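Local coordinates for protein serine acetyltransferase (Neisseria gonorrhoeae, PDB 6WYE) that probably catalyses transfer of an acetyl group from acetyl-CoA to L-serine, giving O-acetyl-L-serine in the first step of cysteine biosynthesis, at residues Ala193-Asn198 with Val205-Ser210. Residues are numbered along the deposited sequence; the frame is centred on the assembly and turned at random.
With LMR ((2S)-2-hydroxybutanedioic acid), chain I.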
ATOM      1  N   ALA A 193     -13.565 -29.170  17.674  1.00 35.12           N
ATOM      2  CA  ALA A 193     -12.978 -28.880  18.977  1.00 36.44           C
ATOM      3  C   ALA A 193     -13.924 -28.019  19.810  1.00 35.97           C
ATOM      4  O   ALA A 193     -14.621 -27.145  19.287  1.00 37.27           O
ATOM      5  CB  ALA A 193     -11.643 -28.160  18.808  1.00 36.50           C
ATOM      6  N   VAL A 194     -13.952 -28.280  21.112  1.00 33.02           N
ATOM      7  CA  VAL A 194     -14.768 -27.513  22.043  1.00 35.89           C
ATOM      8  C   VAL A 194     -13.905 -27.138  23.233  1.00 35.16           C
ATOM      9  O   VAL A 194     -13.248 -28.000  23.822  1.00 40.23           O
ATOM     10  CB  VAL A 194     -16.012 -28.285  22.523  1.00 37.26           C
ATOM     11  CG1 VAL A 194     -16.807 -27.416  23.498  1.00 40.55           C
ATOM     12  CG2 VAL A 194     -16.880 -28.704  21.349  1.00 38.87           C
ATOM     13  N   LEU A 195     -13.900 -25.857  23.580  1.00 36.11           N
ATOM     14  CA  LEU A 195     -13.179 -25.372  24.748  1.00 38.22           C
ATOM     15  C   LEU A 195     -14.174 -24.771  25.729  1.00 38.51           C
ATOM     16  O   LEU A 195     -14.981 -23.917  25.345  1.00 39.70           O
ATOM     17  CB  LEU A 195     -12.138 -24.321  24.368  1.00 41.11           C
ATOM     18  CG  LEU A 195     -10.773 -24.834  23.931  1.00 41.24           C
ATOM     19  CD1 LEU A 195     -10.905 -25.365  22.521  1.00 43.24           C
ATOM     20  CD2 LEU A 195      -9.795 -23.676  24.001  1.00 42.72           C
ATOM     21  N   GLY A 196     -14.101 -25.209  26.989  1.00 35.19           N
ATOM     22  CA  GLY A 196     -14.904 -24.657  28.064  1.00 36.22           C
ATOM     23  C   GLY A 196     -14.392 -23.298  28.497  1.00 38.01           C
ATOM     24  O   GLY A 196     -13.813 -22.549  27.702  1.00 35.69           O
ATOM     25  N   ASN A 197     -14.597 -22.972  29.773  1.00 36.59           N
ATOM     26  CA  ASN A 197     -14.272 -21.660  30.316  1.00 38.04           C
ATOM     27  C   ASN A 197     -13.017 -21.704  31.171  1.00 38.25           C
ATOM     28  O   ASN A 197     -12.634 -22.751  31.695  1.00 40.57           O
ATOM     29  CB  ASN A 197     -15.428 -21.109  31.158  1.00 39.32           C
ATOM     30  CG  ASN A 197     -16.745 -21.182  30.438  1.00 42.30           C
ATOM     31  OD1 ASN A 197     -16.893 -20.644  29.341  1.00 41.59           O
ATOM     32  ND2 ASN A 197     -17.716 -21.860  31.043  1.00 43.79           N
ATOM     33  N   ASN A 198     -12.387 -20.534  31.314  1.00 35.02           N
ATOM     34  CA  ASN A 198     -11.238 -20.352  32.203  1.00 38.44           C
ATOM     35  C   ASN A 198     -10.143 -21.378  31.908  1.00 38.97           C
ATOM     36  O   ASN A 198      -9.681 -22.114  32.787  1.00 40.05           O
ATOM     37  CB  ASN A 198     -11.683 -20.401  33.668  1.00 38.90           C
ATOM     38  CG  ASN A 198     -12.640 -19.272  34.007  1.00 41.79           C
ATOM     39  OD1 ASN A 198     -12.354 -18.099  33.737  1.00 41.69           O
ATOM     40  ND2 ASN A 198     -13.797 -19.619  34.562  1.00 40.36           N
ATOM     41  N   VAL A 205       0.172 -25.396  20.778  1.00 31.35           N
ATOM     42  CA  VAL A 205      -0.738 -26.452  21.209  1.00 29.54           C
ATOM     43  C   VAL A 205      -1.656 -26.852  20.062  1.00 31.48           C
ATOM     44  O   VAL A 205      -2.126 -26.013  19.288  1.00 31.16           O
ATOM     45  CB  VAL A 205      -1.533 -26.002  22.444  1.00 30.07           C
ATOM     46  CG1 VAL A 205      -2.758 -26.895  22.677  1.00 33.53           C
ATOM     47  CG2 VAL A 205      -0.640 -26.032  23.658  1.00 29.22           C
ATOM     48  N   THR A 206      -1.920 -28.150  19.951  1.00 29.52           N
ATOM     49  CA  THR A 206      -2.794 -28.691  18.922  1.00 30.08           C
ATOM     50  C   THR A 206      -4.004 -29.343  19.567  1.00 30.21           C
ATOM     51  O   THR A 206      -3.851 -30.241  20.399  1.00 32.31           O
ATOM     52  CB  THR A 206      -2.056 -29.721  18.068  1.00 30.22           C
ATOM     53  OG1 THR A 206      -0.891 -29.117  17.502  1.00 30.17           O
ATOM     54  CG2 THR A 206      -2.975 -30.231  16.967  1.00 29.15           C
ATOM     55  N   LEU A 207      -5.199 -28.876  19.193  1.00 30.04           N
ATOM     56  CA  LEU A 207      -6.445 -29.593  19.462  1.00 31.98           C
ATOM     57  C   LEU A 207      -6.874 -30.198  18.133  1.00 32.69           C
ATOM     58  O   LEU A 207      -7.674 -29.636  17.381  1.00 32.87           O
ATOM     59  CB  LEU A 207      -7.493 -28.659  20.058  1.00 31.03           C
ATOM     60  CG  LEU A 207      -6.886 -27.854  21.220  1.00 33.44           C
ATOM     61  CD1 LEU A 207      -7.849 -26.831  21.751  1.00 32.28           C
ATOM     62  CD2 LEU A 207      -6.393 -28.756  22.357  1.00 30.71           C
ATOM     63  N   GLY A 208      -6.296 -31.363  17.831  1.00 32.40           N
ATOM     64  CA  GLY A 208      -6.283 -31.901  16.492  1.00 31.23           C
ATOM     65  C   GLY A 208      -7.215 -33.094  16.333  1.00 34.25           C
ATOM     66  O   GLY A 208      -7.683 -33.703  17.296  1.00 32.57           O
ATOM     67  N   GLY A 209      -7.477 -33.409  15.064  1.00 34.01           N
ATOM     68  CA  GLY A 209      -8.358 -34.492  14.698  1.00 34.55           C
ATOM     69  C   GLY A 209      -7.616 -35.787  14.433  1.00 38.50           C
ATOM     70  O   GLY A 209      -6.390 -35.866  14.482  1.00 38.71           O
ATOM     71  N   SER A 210      -8.401 -36.835  14.180  1.00 39.18           N
ATOM     72  CA  SER A 210      -7.880 -38.140  13.800  1.00 40.66           C
ATOM     73  C   SER A 210      -8.833 -38.746  12.782  1.00 42.20           C
ATOM     74  O   SER A 210     -10.053 -38.571  12.885  1.00 42.49           O
ATOM     75  CB  SER A 210      -7.716 -39.070  15.008  1.00 38.84           C
ATOM     76  OG  SER A 210      -7.028 -40.268  14.650  1.00 37.71           O
TER
HETATM   77  C1  LMR I 303      -9.503 -32.812  10.458  1.00 35.92           C
HETATM   78  O1A LMR I 303      -9.685 -33.761  11.158  1.00 35.24           O
HETATM   79  O1B LMR I 303     -10.356 -32.035  10.152  1.00 34.92           O
HETATM   80  C2  LMR I 303      -8.076 -32.583   9.941  1.00 34.06           C
HETATM   81  O2  LMR I 303      -7.951 -31.382   9.222  1.00 32.37           O
HETATM   82  C3  LMR I 303      -7.057 -32.629  11.083  1.00 33.63           C
HETATM   83  C4  LMR I 303      -7.312 -31.542  12.111  1.00 37.16           C
HETATM   84  O4A LMR I 303      -8.250 -30.827  11.966  1.00 38.05           O
HETATM   85  O4B LMR I 303      -6.549 -31.426  13.015  1.00 37.49           O
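With CG lying beside the backbone N and opposite the carbonyl carbon in both residues (chi1 -86° in L195, -49° in L207), the two leucines bring single methyl branches together. CD1 of L195 meets CD1 of L207 at 3.5 Å, closer than usual for two methyl carbons, so the packing here is tight. The side chains cross at a slant, and CD1 of L207 also lies 4.2 Å from CG of L195. A193, just ahead of strand 194-195, also points its beta carbon at L207, whereas L195 reaches it only with the end of its side chain: CB of A193 stands 4.4 Å from CB of L207, a looser approach near the base of the leucine. L207 thus packs against both, by its beta carbon on one and its CD1 methyl on the other, and the contact is wholly apolar and buried. V194, between them in sequence, points away from 205-210 and touches R174. Backbone bonds from A193 and L195 to R174, and from V194 to I221, hold the first strand in a parallel sheet, while L207 packs on I233 of strand 232-234 and on F187 and I227. L195 extends the apolar cluster to L175. Two residues beyond L207 the same segment reaches the ligand: the backbone N of G209 donates a hydrogen bond to O4B of the bound hydroxybutanedioic acid, 3.0 Å long and nearly straight at 164°. R217 and H218 of the same chain, with D117, D182 and H183 of the second subunit, also bond this ligand, placing the site between subunits. Strands 194-195 and 206-208 belong to different parallel sheets, and A193, L195 and L207 pack together in the interior of the left-handed parallel beta-helix characteristic of hexapeptide-repeat acyltransferases.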